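Long-range contacts in dienelactone hydrolase (Anabaena variabilis, PDB 2O2G), which is probably a hydrolase of the dienelactone hydrolase family, within the alpha/beta-hydrolase clan: residues P10-V15 with N27-N32; G36-A41 with A63-L68; G146-L151 with L172-M177. One frame throughout, in Å; residues are numbered along the deposited sequence.

Interaction 1 of 3, residues P10-V15 with N27-N32. With EDO (1,2-ethanediol), chain D.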
ATOM      1  N   PRO A  10      15.184  -3.775 -14.426  1.00 46.75           N
ATOM      2  CA  PRO A  10      14.192  -4.798 -14.109  1.00 43.65           C
ATOM      3  C   PRO A  10      12.955  -4.749 -15.034  1.00 39.48           C
ATOM      4  O   PRO A  10      12.545  -3.691 -15.482  1.00 40.18           O
ATOM      5  CB  PRO A  10      13.862  -4.510 -12.647  1.00 44.55           C
ATOM      6  CG  PRO A  10      14.117  -3.068 -12.476  1.00 46.80           C
ATOM      7  CD  PRO A  10      15.271  -2.743 -13.380  1.00 47.63           C
ATOM      8  N   GLN A  11      12.398  -5.910 -15.318  1.00 33.47           N
ATOM      9  CA  GLN A  11      11.290  -6.042 -16.233  1.00 30.69           C
ATOM     10  C   GLN A  11       9.935  -5.951 -15.521  1.00 26.61           C
ATOM     11  O   GLN A  11       9.769  -6.354 -14.361  1.00 22.80           O
ATOM     12  CB  GLN A  11      11.379  -7.393 -16.905  1.00 31.67           C
ATOM     13  CG  GLN A  11      12.693  -7.696 -17.637  1.00 37.37           C
ATOM     14  CD  GLN A  11      12.904  -9.198 -17.840  1.00 40.21           C
ATOM     15  OE1 GLN A  11      12.720  -9.990 -16.904  1.00 41.73           O
ATOM     16  NE2 GLN A  11      13.317  -9.589 -19.051  1.00 33.43           N
ATOM     17  N   GLU A  12       8.949  -5.463 -16.254  1.00 23.24           N
ATOM     18  CA  GLU A  12       7.609  -5.281 -15.719  1.00 22.24           C
ATOM     19  C   GLU A  12       6.757  -6.434 -16.295  1.00 18.14           C
ATOM     20  O   GLU A  12       6.728  -6.637 -17.501  1.00 19.42           O
ATOM     21  CB  GLU A  12       7.149  -3.926 -16.212  1.00 25.84           C
ATOM     22  CG  GLU A  12       6.164  -3.248 -15.402  1.00 36.00           C
ATOM     23  CD  GLU A  12       5.778  -1.896 -15.995  1.00 37.83           C
ATOM     24  OE1 GLU A  12       6.655  -1.048 -16.352  1.00 35.49           O
ATOM     25  OE2 GLU A  12       4.565  -1.722 -16.113  1.00 42.92           O
ATOM     26  N   TYR A  13       6.141  -7.210 -15.420  1.00 18.54           N
ATOM     27  CA  TYR A  13       5.309  -8.329 -15.803  1.00 21.03           C
ATOM     28  C   TYR A  13       3.849  -8.047 -15.558  1.00 20.90           C
ATOM     29  O   TYR A  13       3.454  -7.746 -14.442  1.00 20.53           O
ATOM     30  CB  TYR A  13       5.693  -9.605 -15.051  1.00 22.22           C
ATOM     31  CG  TYR A  13       6.990 -10.164 -15.536  1.00 22.50           C
ATOM     32  CD1 TYR A  13       8.206  -9.666 -15.095  1.00 26.34           C
ATOM     33  CD2 TYR A  13       7.002 -11.180 -16.463  1.00 20.38           C
ATOM     34  CE1 TYR A  13       9.412 -10.189 -15.615  1.00 26.27           C
ATOM     35  CE2 TYR A  13       8.164 -11.693 -16.952  1.00 26.69           C
ATOM     36  CZ  TYR A  13       9.359 -11.196 -16.536  1.00 26.79           C
ATOM     37  OH  TYR A  13      10.504 -11.764 -17.077  1.00 27.67           O
ATOM     38  N   ALA A  14       3.043  -8.276 -16.590  1.00 23.30           N
ATOM     39  CA  ALA A  14       1.588  -8.156 -16.500  1.00 24.06           C
ATOM     40  C   ALA A  14       1.059  -9.477 -15.945  1.00 23.22           C
ATOM     41  O   ALA A  14       1.017 -10.470 -16.664  1.00 23.51           O
ATOM     42  CB  ALA A  14       1.008  -7.888 -17.889  1.00 26.51           C
ATOM     43  N   VAL A  15       0.671  -9.489 -14.669  1.00 26.71           N
ATOM     44  CA  VAL A  15       0.202 -10.698 -14.023  1.00 24.55           C
ATOM     45  C   VAL A  15      -1.320 -10.701 -13.762  1.00 27.98           C
ATOM     46  O   VAL A  15      -1.945  -9.647 -13.716  1.00 28.23           O
ATOM     47  CB  VAL A  15       0.976 -10.922 -12.700  1.00 25.92           C
ATOM     48  CG1 VAL A  15       2.468 -10.941 -12.989  1.00 27.40           C
ATOM     49  CG2 VAL A  15       0.680  -9.828 -11.639  1.00 26.35           C
ATOM     50  N   ASN A  27       0.912  -5.494 -11.983  1.00 20.61           N
ATOM     51  CA  ASN A  27       2.154  -5.204 -12.670  0.50 22.92           C
ATOM     52  C   ASN A  27       3.241  -5.540 -11.616  1.00 22.14           C
ATOM     53  O   ASN A  27       3.355  -4.883 -10.551  1.00 22.95           O
ATOM     54  CB  ASN A  27       2.161  -3.766 -13.258  0.50 22.07           C
ATOM     55  CG  ASN A  27       1.082  -3.529 -14.422  0.50 28.63           C
ATOM     56  OD1 ASN A  27       0.659  -4.442 -15.164  0.50 31.70           O
ATOM     57  ND2 ASN A  27       0.705  -2.258 -14.599  0.50 30.82           N
ATOM     58  N   LEU A  28       3.987  -6.622 -11.907  1.00 22.10           N
ATOM     59  CA  LEU A  28       5.020  -7.144 -11.027  1.00 24.02           C
ATOM     60  C   LEU A  28       6.400  -6.836 -11.530  1.00 23.45           C
ATOM     61  O   LEU A  28       6.729  -7.114 -12.697  1.00 23.55           O
ATOM     62  CB  LEU A  28       4.877  -8.669 -10.924  1.00 27.07           C
ATOM     63  CG  LEU A  28       5.823  -9.491 -10.038  1.00 24.74           C
ATOM     64  CD1 LEU A  28       5.688  -9.212  -8.531  1.00 23.17           C
ATOM     65  CD2 LEU A  28       5.549 -10.964 -10.338  1.00 22.95           C
ATOM     66  N   VAL A  29       7.213  -6.247 -10.665  1.00 24.06           N
ATOM     67  CA  VAL A  29       8.628  -6.002 -10.996  1.00 23.49           C
ATOM     68  C   VAL A  29       9.480  -6.585  -9.869  1.00 24.90           C
ATOM     69  O   VAL A  29       9.234  -6.283  -8.717  1.00 24.48           O
ATOM     70  CB  VAL A  29       8.969  -4.499 -11.087  1.00 21.76           C
ATOM     71  CG1 VAL A  29      10.451  -4.315 -11.355  1.00 22.24           C
ATOM     72  CG2 VAL A  29       8.166  -3.820 -12.151  1.00 31.08           C
ATOM     73  N   ILE A  30      10.500  -7.383 -10.199  1.00 20.50           N
ATOM     74  CA  ILE A  30      11.362  -7.983  -9.164  1.00 22.98           C
ATOM     75  C   ILE A  30      12.817  -7.748  -9.513  1.00 22.76           C
ATOM     76  O   ILE A  30      13.367  -8.486 -10.344  1.00 25.70           O
ATOM     77  CB  ILE A  30      11.163  -9.517  -9.045  1.00 24.19           C
ATOM     78  CG1 ILE A  30       9.717  -9.864  -8.721  1.00 21.45           C
ATOM     79  CG2 ILE A  30      12.080 -10.088  -7.914  1.00 24.84           C
ATOM     80  CD1 ILE A  30       9.373 -11.337  -8.818  1.00 24.63           C
ATOM     81  N   PRO A  31      13.434  -6.699  -8.950  1.00 21.95           N
ATOM     82  CA  PRO A  31      14.854  -6.549  -9.318  1.00 23.63           C
ATOM     83  C   PRO A  31      15.721  -7.714  -8.867  1.00 25.54           C
ATOM     84  O   PRO A  31      15.405  -8.372  -7.895  1.00 24.47           O
ATOM     85  CB  PRO A  31      15.288  -5.285  -8.566  1.00 21.74           C
ATOM     86  CG  PRO A  31      13.998  -4.562  -8.161  1.00 23.48           C
ATOM     87  CD  PRO A  31      12.974  -5.633  -8.030  1.00 20.92           C
ATOM     88  N   ASN A  32      16.841  -7.921  -9.552  1.00 29.95           N
ATOM     89  CA  ASN A  32      17.773  -8.991  -9.197  0.50 29.52           C
ATOM     90  C   ASN A  32      18.215  -8.833  -7.751  1.00 27.91           C
ATOM     91  O   ASN A  32      18.481  -7.713  -7.299  1.00 29.11           O
ATOM     92  CB  ASN A  32      18.993  -8.968 -10.133  0.50 29.83           C
ATOM     93  CG  ASN A  32      18.631  -9.298 -11.573  0.50 28.55           C
ATOM     94  OD1 ASN A  32      17.597  -9.913 -11.832  0.50 25.22           O
ATOM     95  ND2 ASN A  32      19.488  -8.894 -12.518  0.50 26.47           N
TER
HETATM   96  C1  EDO D 225      -2.817  -7.169 -16.926  1.00 36.13           C
HETATM   97  O1  EDO D 225      -2.081  -7.535 -15.732  1.00 27.06           O
HETATM   98  C2  EDO D 225      -3.057  -8.321 -17.890  1.00 40.17           C
HETATM   99  O2  EDO D 225      -3.186  -9.584 -17.211  1.00 37.74           O
HETATM  100  O   HOH W   1      11.209  -8.010 -12.889  1.00 29.50           O

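Interaction 2 of 3, residues G36-A41 with A63-L68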
ATOM      1  N   GLY A  36      12.600  -8.069  -0.489  1.00 25.61           N
ATOM      2  CA  GLY A  36      11.297  -7.570  -0.061  1.00 26.03           C
ATOM      3  C   GLY A  36      10.429  -7.222  -1.247  1.00 28.56           C
ATOM      4  O   GLY A  36      10.954  -6.950  -2.347  1.00 25.16           O
ATOM      5  N   ILE A  37       9.105  -7.289  -1.042  1.00 26.70           N
ATOM      6  CA  ILE A  37       8.174  -6.868  -2.065  1.00 24.24           C
ATOM      7  C   ILE A  37       7.120  -5.972  -1.427  1.00 25.88           C
ATOM      8  O   ILE A  37       6.595  -6.271  -0.341  1.00 25.68           O
ATOM      9  CB  ILE A  37       7.531  -8.044  -2.822  1.00 27.12           C
ATOM     10  CG1 ILE A  37       6.772  -7.512  -4.057  1.00 21.93           C
ATOM     11  CG2 ILE A  37       6.642  -8.870  -1.916  1.00 24.43           C
ATOM     12  CD1 ILE A  37       6.431  -8.581  -5.068  1.00 32.31           C
ATOM     13  N   VAL A  38       6.842  -4.871  -2.116  1.00 25.57           N
ATOM     14  CA  VAL A  38       5.846  -3.914  -1.681  1.00 29.22           C
ATOM     15  C   VAL A  38       4.570  -4.025  -2.526  1.00 27.52           C
ATOM     16  O   VAL A  38       4.571  -3.768  -3.740  1.00 27.03           O
ATOM     17  CB  VAL A  38       6.410  -2.509  -1.775  1.00 25.12           C
ATOM     18  CG1 VAL A  38       5.364  -1.479  -1.337  1.00 27.90           C
ATOM     19  CG2 VAL A  38       7.693  -2.425  -0.934  1.00 32.38           C
ATOM     20  N   LEU A  39       3.491  -4.421  -1.868  1.00 28.81           N
ATOM     21  CA  LEU A  39       2.195  -4.496  -2.487  1.00 26.63           C
ATOM     22  C   LEU A  39       1.489  -3.150  -2.276  1.00 28.22           C
ATOM     23  O   LEU A  39       1.356  -2.679  -1.132  1.00 22.40           O
ATOM     24  CB  LEU A  39       1.400  -5.635  -1.891  1.00 27.49           C
ATOM     25  CG  LEU A  39      -0.005  -5.941  -2.440  1.00 29.85           C
ATOM     26  CD1 LEU A  39      -0.099  -6.314  -3.900  1.00 27.04           C
ATOM     27  CD2 LEU A  39      -0.547  -7.076  -1.648  1.00 33.32           C
ATOM     28  N   PHE A  40       1.042  -2.538  -3.377  1.00 27.41           N
ATOM     29  CA  PHE A  40       0.375  -1.226  -3.346  1.00 28.13           C
ATOM     30  C   PHE A  40      -1.147  -1.278  -3.327  1.00 28.43           C
ATOM     31  O   PHE A  40      -1.714  -1.944  -4.146  1.00 32.89           O
ATOM     32  CB  PHE A  40       0.756  -0.414  -4.583  1.00 27.31           C
ATOM     33  CG  PHE A  40       2.109   0.149  -4.542  1.00 30.44           C
ATOM     34  CD1 PHE A  40       3.210  -0.666  -4.684  1.00 30.84           C
ATOM     35  CD2 PHE A  40       2.303   1.524  -4.418  1.00 31.85           C
ATOM     36  CE1 PHE A  40       4.479  -0.134  -4.664  1.00 34.87           C
ATOM     37  CE2 PHE A  40       3.570   2.055  -4.421  1.00 34.04           C
ATOM     38  CZ  PHE A  40       4.657   1.229  -4.522  1.00 31.84           C
ATOM     39  N   ALA A  41      -1.781  -0.617  -2.357  1.00 27.18           N
ATOM     40  CA  ALA A  41      -3.229  -0.453  -2.279  1.00 25.05           C
ATOM     41  C   ALA A  41      -3.477   0.949  -2.789  1.00 27.57           C
ATOM     42  O   ALA A  41      -3.073   1.909  -2.147  1.00 28.60           O
ATOM     43  CB  ALA A  41      -3.710  -0.568  -0.844  1.00 30.47           C
ATOM     44  N   ALA A  63      15.912   1.176  -5.428  1.00 28.37           N
ATOM     45  CA  ALA A  63      16.591   0.841  -4.202  1.00 29.25           C
ATOM     46  C   ALA A  63      16.756  -0.685  -4.082  1.00 30.43           C
ATOM     47  O   ALA A  63      17.423  -1.150  -3.173  1.00 32.19           O
ATOM     48  CB  ALA A  63      15.847   1.431  -3.006  1.00 33.52           C
ATOM     49  N   GLY A  64      16.135  -1.458  -4.982  1.00 26.50           N
ATOM     50  CA  GLY A  64      16.258  -2.928  -5.000  1.00 26.40           C
ATOM     51  C   GLY A  64      15.091  -3.715  -4.414  1.00 27.74           C
ATOM     52  O   GLY A  64      15.241  -4.901  -4.103  1.00 27.29           O
ATOM     53  N   LEU A  65      13.943  -3.049  -4.231  1.00 27.37           N
ATOM     54  CA  LEU A  65      12.722  -3.670  -3.759  1.00 27.70           C
ATOM     55  C   LEU A  65      11.831  -4.077  -4.902  1.00 27.79           C
ATOM     56  O   LEU A  65      11.674  -3.314  -5.877  1.00 26.12           O
ATOM     57  CB  LEU A  65      11.911  -2.690  -2.917  1.00 28.77           C
ATOM     58  CG  LEU A  65      12.446  -2.438  -1.501  1.00 32.08           C
ATOM     59  CD1 LEU A  65      11.929  -1.112  -0.944  1.00 32.76           C
ATOM     60  CD2 LEU A  65      12.118  -3.626  -0.564  1.00 30.20           C
ATOM     61  N   ALA A  66      11.235  -5.261  -4.765  1.00 29.06           N
ATOM     62  CA  ALA A  66      10.239  -5.736  -5.708  1.00 30.75           C
ATOM     63  C   ALA A  66       8.983  -4.961  -5.450  1.00 29.35           C
ATOM     64  O   ALA A  66       8.784  -4.458  -4.334  1.00 28.91           O
ATOM     65  CB  ALA A  66       9.957  -7.224  -5.509  1.00 33.36           C
ATOM     66  N   THR A  67       8.125  -4.865  -6.473  1.00 29.01           N
ATOM     67  CA  THR A  67       6.816  -4.185  -6.329  1.00 26.42           C
ATOM     68  C   THR A  67       5.680  -4.912  -7.079  1.00 25.45           C
ATOM     69  O   THR A  67       5.911  -5.517  -8.127  1.00 24.39           O
ATOM     70  CB  THR A  67       6.858  -2.720  -6.842  1.00 19.72           C
ATOM     71  OG1 THR A  67       7.142  -2.685  -8.253  1.00 24.91           O
ATOM     72  CG2 THR A  67       7.922  -1.920  -6.086  1.00 31.98           C
ATOM     73  N   LEU A  68       4.485  -4.857  -6.510  1.00 24.44           N
ATOM     74  CA  LEU A  68       3.247  -5.337  -7.155  1.00 23.88           C
ATOM     75  C   LEU A  68       2.200  -4.229  -7.059  1.00 25.32           C
ATOM     76  O   LEU A  68       1.736  -3.894  -5.984  1.00 26.54           O
ATOM     77  CB  LEU A  68       2.714  -6.611  -6.527  1.00 24.70           C
ATOM     78  CG  LEU A  68       1.383  -7.122  -7.108  1.00 27.27           C
ATOM     79  CD1 LEU A  68       1.520  -7.370  -8.624  1.00 27.48           C
ATOM     80  CD2 LEU A  68       0.926  -8.362  -6.347  1.00 33.92           C
TER
HETATM   81  O   HOH W   2      14.691  -5.905  -1.721  1.00 21.88           O

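Interaction 3 of 3, residues G146-L151 with L172-M177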
ATOM      1  N   GLY A 146      -1.127   9.563   3.377  1.00 26.30           N
ATOM      2  CA  GLY A 146      -2.324  10.407   3.469  1.00 26.64           C
ATOM      3  C   GLY A 146      -3.604   9.619   3.666  1.00 28.28           C
ATOM      4  O   GLY A 146      -4.611   9.919   3.040  1.00 30.45           O
ATOM      5  N   GLY A 147      -3.585   8.637   4.557  1.00 28.00           N
ATOM      6  CA  GLY A 147      -4.760   7.827   4.800  1.00 33.31           C
ATOM      7  C   GLY A 147      -5.640   8.271   5.962  1.00 31.17           C
ATOM      8  O   GLY A 147      -5.388   9.284   6.607  1.00 28.76           O
ATOM      9  N   ARG A 148      -6.695   7.505   6.179  1.00 31.80           N
ATOM     10  CA  ARG A 148      -7.601   7.684   7.342  1.00 34.49           C
ATOM     11  C   ARG A 148      -7.610   6.344   8.103  1.00 34.48           C
ATOM     12  O   ARG A 148      -8.615   5.643   8.121  1.00 38.60           O
ATOM     13  CB  ARG A 148      -9.026   8.110   6.941  1.00 34.87           C
ATOM     14  CG  ARG A 148      -9.133   9.519   6.373  1.00 32.61           C
ATOM     15  CD  ARG A 148      -8.779  10.606   7.405  1.00 42.86           C
ATOM     16  NE  ARG A 148      -9.567  10.460   8.630  1.00 32.30           N
ATOM     17  CZ  ARG A 148     -10.830  10.825   8.753  1.00 42.12           C
ATOM     18  NH1 ARG A 148     -11.469  11.398   7.749  1.00 48.08           N
ATOM     19  NH2 ARG A 148     -11.464  10.634   9.898  1.00 45.34           N
ATOM     20  N   PRO A 149      -6.457   5.984   8.712  1.00 34.70           N
ATOM     21  CA  PRO A 149      -6.289   4.766   9.522  1.00 34.44           C
ATOM     22  C   PRO A 149      -7.207   4.769  10.731  1.00 33.70           C
ATOM     23  O   PRO A 149      -7.664   3.740  11.185  1.00 32.71           O
ATOM     24  CB  PRO A 149      -4.833   4.880   9.990  1.00 34.53           C
ATOM     25  CG  PRO A 149      -4.541   6.337   9.949  1.00 36.97           C
ATOM     26  CD  PRO A 149      -5.214   6.776   8.707  1.00 31.00           C
ATOM     27  N   ASP A 150      -7.477   5.954  11.260  1.00 36.29           N
ATOM     28  CA  ASP A 150      -8.354   6.094  12.409  1.00 34.45           C
ATOM     29  C   ASP A 150      -9.717   5.488  12.132  1.00 36.40           C
ATOM     30  O   ASP A 150     -10.448   5.160  13.070  1.00 37.20           O
ATOM     31  CB  ASP A 150      -8.546   7.565  12.735  1.00 32.37           C
ATOM     32  CG  ASP A 150      -9.074   8.324  11.554  1.00 41.39           C
ATOM     33  OD1 ASP A 150      -8.354   8.378  10.506  1.00 32.57           O
ATOM     34  OD2 ASP A 150     -10.219   8.819  11.661  1.00 37.82           O
ATOM     35  N   LEU A 151     -10.072   5.337  10.857  1.00 38.82           N
ATOM     36  CA  LEU A 151     -11.360   4.753  10.495  1.00 36.88           C
ATOM     37  C   LEU A 151     -11.337   3.228  10.364  1.00 36.64           C
ATOM     38  O   LEU A 151     -12.262   2.648   9.809  1.00 40.01           O
ATOM     39  CB  LEU A 151     -11.900   5.419   9.223  1.00 38.85           C
ATOM     40  CG  LEU A 151     -12.137   6.939   9.305  1.00 27.62           C
ATOM     41  CD1 LEU A 151     -12.657   7.405   7.951  1.00 27.49           C
ATOM     42  CD2 LEU A 151     -13.087   7.312  10.432  1.00 35.72           C
ATOM     43  N   LEU A 172      -4.556  19.262   7.068  1.00 40.50           N
ATOM     44  CA  LEU A 172      -4.805  19.347   8.535  1.00 44.80           C
ATOM     45  C   LEU A 172      -5.847  18.377   9.133  1.00 46.65           C
ATOM     46  O   LEU A 172      -5.656  17.874  10.260  1.00 47.38           O
ATOM     47  CB  LEU A 172      -5.116  20.817   8.974  1.00 46.64           C
ATOM     48  N   PRO A 173      -6.942  18.105   8.403  1.00 47.72           N
ATOM     49  CA  PRO A 173      -7.873  17.169   9.042  1.00 47.69           C
ATOM     50  C   PRO A 173      -7.260  15.774   9.276  1.00 46.48           C
ATOM     51  O   PRO A 173      -7.323  15.221  10.395  1.00 46.84           O
ATOM     52  CB  PRO A 173      -9.027  17.081   8.022  1.00 49.97           C
ATOM     53  CG  PRO A 173      -8.441  17.543   6.692  1.00 49.64           C
ATOM     54  CD  PRO A 173      -7.425  18.561   7.077  1.00 49.14           C
ATOM     55  N   VAL A 174      -6.652  15.250   8.212  1.00 40.52           N
ATOM     56  CA  VAL A 174      -6.046  13.940   8.179  1.00 37.06           C
ATOM     57  C   VAL A 174      -4.873  13.826   9.166  1.00 32.50           C
ATOM     58  O   VAL A 174      -4.590  12.733   9.627  1.00 29.63           O
ATOM     59  CB  VAL A 174      -5.588  13.590   6.710  1.00 35.79           C
ATOM     60  CG1 VAL A 174      -4.801  12.334   6.654  1.00 36.94           C
ATOM     61  CG2 VAL A 174      -6.784  13.448   5.772  1.00 38.12           C
ATOM     62  N   ILE A 175      -4.205  14.930   9.483  1.00 29.94           N
ATOM     63  CA  ILE A 175      -3.067  14.875  10.420  1.00 32.03           C
ATOM     64  C   ILE A 175      -3.546  14.436  11.812  1.00 29.08           C
ATOM     65  O   ILE A 175      -3.050  13.472  12.357  1.00 25.08           O
ATOM     66  CB  ILE A 175      -2.314  16.223  10.537  1.00 31.94           C
ATOM     67  CG1 ILE A 175      -1.704  16.654   9.195  1.00 30.54           C
ATOM     68  CG2 ILE A 175      -1.187  16.132  11.593  1.00 35.20           C
ATOM     69  CD1 ILE A 175      -1.218  18.119   9.188  1.00 36.78           C
ATOM     70  N   ALA A 176      -4.532  15.128  12.360  1.00 27.80           N
ATOM     71  CA  ALA A 176      -5.030  14.784  13.687  1.00 28.99           C
ATOM     72  C   ALA A 176      -5.544  13.346  13.751  1.00 28.38           C
ATOM     73  O   ALA A 176      -5.382  12.670  14.765  1.00 22.78           O
ATOM     74  CB  ALA A 176      -6.100  15.751  14.126  1.00 30.98           C
HETATM   75  N   MSE A 177      -6.094  12.856  12.641  1.00 30.13           N
HETATM   76  CA  MSE A 177      -6.643  11.526  12.601  1.00 30.38           C
HETATM   77  C   MSE A 177      -5.542  10.503  12.532  1.00 31.96           C
HETATM   78  O   MSE A 177      -5.695   9.431  13.096  1.00 33.72           O
HETATM   79  CB  MSE A 177      -7.667  11.396  11.481  1.00 33.97           C
HETATM   80  CG  MSE A 177      -8.944  12.189  11.765  1.00 36.69           C
HETATM   81 SE   MSE A 177      -9.823  11.749  13.575  0.70 37.21          SE
HETATM   82  CE  MSE A 177     -11.377  10.352  13.428  1.00 49.37           C
TER

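Interaction 1 of 3, residues P10-V15 with N27-N32
Val29 meets the start of the partner segment with both of its methyl branches, one for each of two neighbours. CG1, anti to the backbone N (chi1 177°), comes within 3.7 Å of Pro10 CB and also faces Pro10 CG, the two side chains crossing at a slant. Val29 CG2 turns instead to the aliphatic part of Glu12, 3.9 Å from Glu12 CG. Gln11 O lies near both methyls and takes a CH...O contact from Val29 CA. Cut back to an alanine, Val29 would probably open a gap beside Pro10, leaving it Pro31 as an apolar neighbour here, and leave Glu12 CG without the methyl it rests on. Beyond CG the Glu12 chain runs extended, and its carboxylate forms a salt bridge with Arg54; it lies near the Asn27 amide, the two planes 57° apart.

Antiparallel pairing of strands 12-19 and 22-29 as a beta hairpin underlies this, with strand 12-19 outermost in the sheet. Tyr13 and Leu28 are a hydrogen-bonded pair, Tyr13 N to Leu28 O and Leu28 N to Tyr13 O both spanning 2.8 Å. Their side chains share the face opposite Val29. Tyr13 CB meets Leu28 CB at 4.3 Å, but with its CG anti to the carbonyl carbon (chi1 -72°) the tyrosine ring leads off, leaving Leu28 O at its edge. Tyr13 OH donates to Gln11 OE1 (2.8 Å), arriving from above the amide carbonyl plane. Val15 CG1 closes on Leu28 CB at 3.9 Å. Toward Pro31 a water replaces direct pairing: it donates to Gln11 O and accepts from Ile30 N (2.9 Å). At the other end of the segment, an ethanediol, probably from the crystallisation liquor, donates through O1 to Val15 O.

Interaction 2 of 3, residues G36-A41 with A63-L68
Leu39 and Leu68 run alongside each other in the same direction, and Leu39 CD1 presses to 3.4 Å from Leu68 CD2, tighter than usual for carbons. Both leucines hold CG anti to the backbone N (chi1 -178° for Leu39, 177° for Leu68), which sends the two chains off on a common course. On the same face Ile37 lays CG1 alongside Ala66 CB at 3.5 Å, a close fit suited to the small alanine. The opposite face brings the edge of the Phe40 ring, at CE1, obliquely against Thr67 CG2 (4.1 Å).

Beneath these side chains four backbone bonds join the strands, from Ala66 N to Gly36 O through to Phe40 N to Leu68 O, the latter 3.0 Å long and nearly straight at 171°. This parallel pairing belongs to a beta-alpha-beta crossover, strand 36-41 to helix 51-63 to strand 66-70, within the alpha/beta-hydrolase sheet. Gly64, with positive phi, ends that helix in a Schellman motif, and a water links Gly64 O to Gly36 N.

Farther out, Leu98, Ala101 and Thr102 of helix 91-107 back Leu39, while Ala57 and Leu60 of helix 51-63 pack on Phe40. Gln61 of the same helix hydrogen-bonds Thr67 OG1.

Interaction 3 of 3, residues G146-L151 with L172-M177
Val174 and Met177, separated by about one helical turn, meet the loop of residues 146-151 at two places. The backbones come nearest where Arg148 CA lies 6.5 Å from Val174 CA and where Asp150 CA lies 5.7 Å from Met177 CA. Gly146 opens the loop with a positive phi of 56°, which favours glycine, and a short 3-10 turn at Pro149 and Asp150 follows, held by Leu151 N to Arg148 O (3.1 Å).

The Val174 branches split between two loop residues. Val174 CG1 presses on Gly147 O, a tight 3.1 Å, while Val174 CG2 lies across from Arg148 CD at 3.8 Å. Gly147 O and Val174 O also both accept from Asn178 ND2, so one amide ties loop to helix. The Arg148 chain bends at its second and third torsions, bringing the guanidinium back over the turn: Arg148 NE donates to the syn lone pair of Asp150 OD1 (3.1 Å), an oxygen lying 17° out of the guanidinium plane. NH2 reaches toward Asp150 OD2 as a salt bridge, but the place of that oxygen is less sure. Leu151 CD1 lies over the centre of one guanidinium face. Met177, modelled as selenomethionine, approaches the same group obliquely, its CG 3.5 Å from Arg148 NH2. Met177 CB sits against the Asp150 carboxylate, 3.2 Å from Asp150 OD1, the two chains crossing at about a right angle.

The contact joins the loop after strand 139-145 to the first turns of helix 172-184. As in alpha/beta hydrolases, Asp171, just before that helix, is probably the acid of a Ser-His-Asp triad with Ser122 and His199, and Val174 packs against this probable site.

From the N terminus, interaction 1 closes the shortest loop, the remainder of the hairpin 12-19 and 22-29 with its turn, at one edge of the sheet. Interaction 2 opens soon after and closes over the crossover helix 51-63; its strand 66-70 also pairs with strand 22-29, through Val29 O and Thr67 N, so the first two contacts touch and continue one sheet. Interaction 3 comes last, closing the excursion through strand 163-168 with helix 172-184, about 24 Å between centres from interaction 2. The three follow in series; none nests or crosses. Interactions 1 and 2 lie on one side of the chain's centre and interaction 3 on the other.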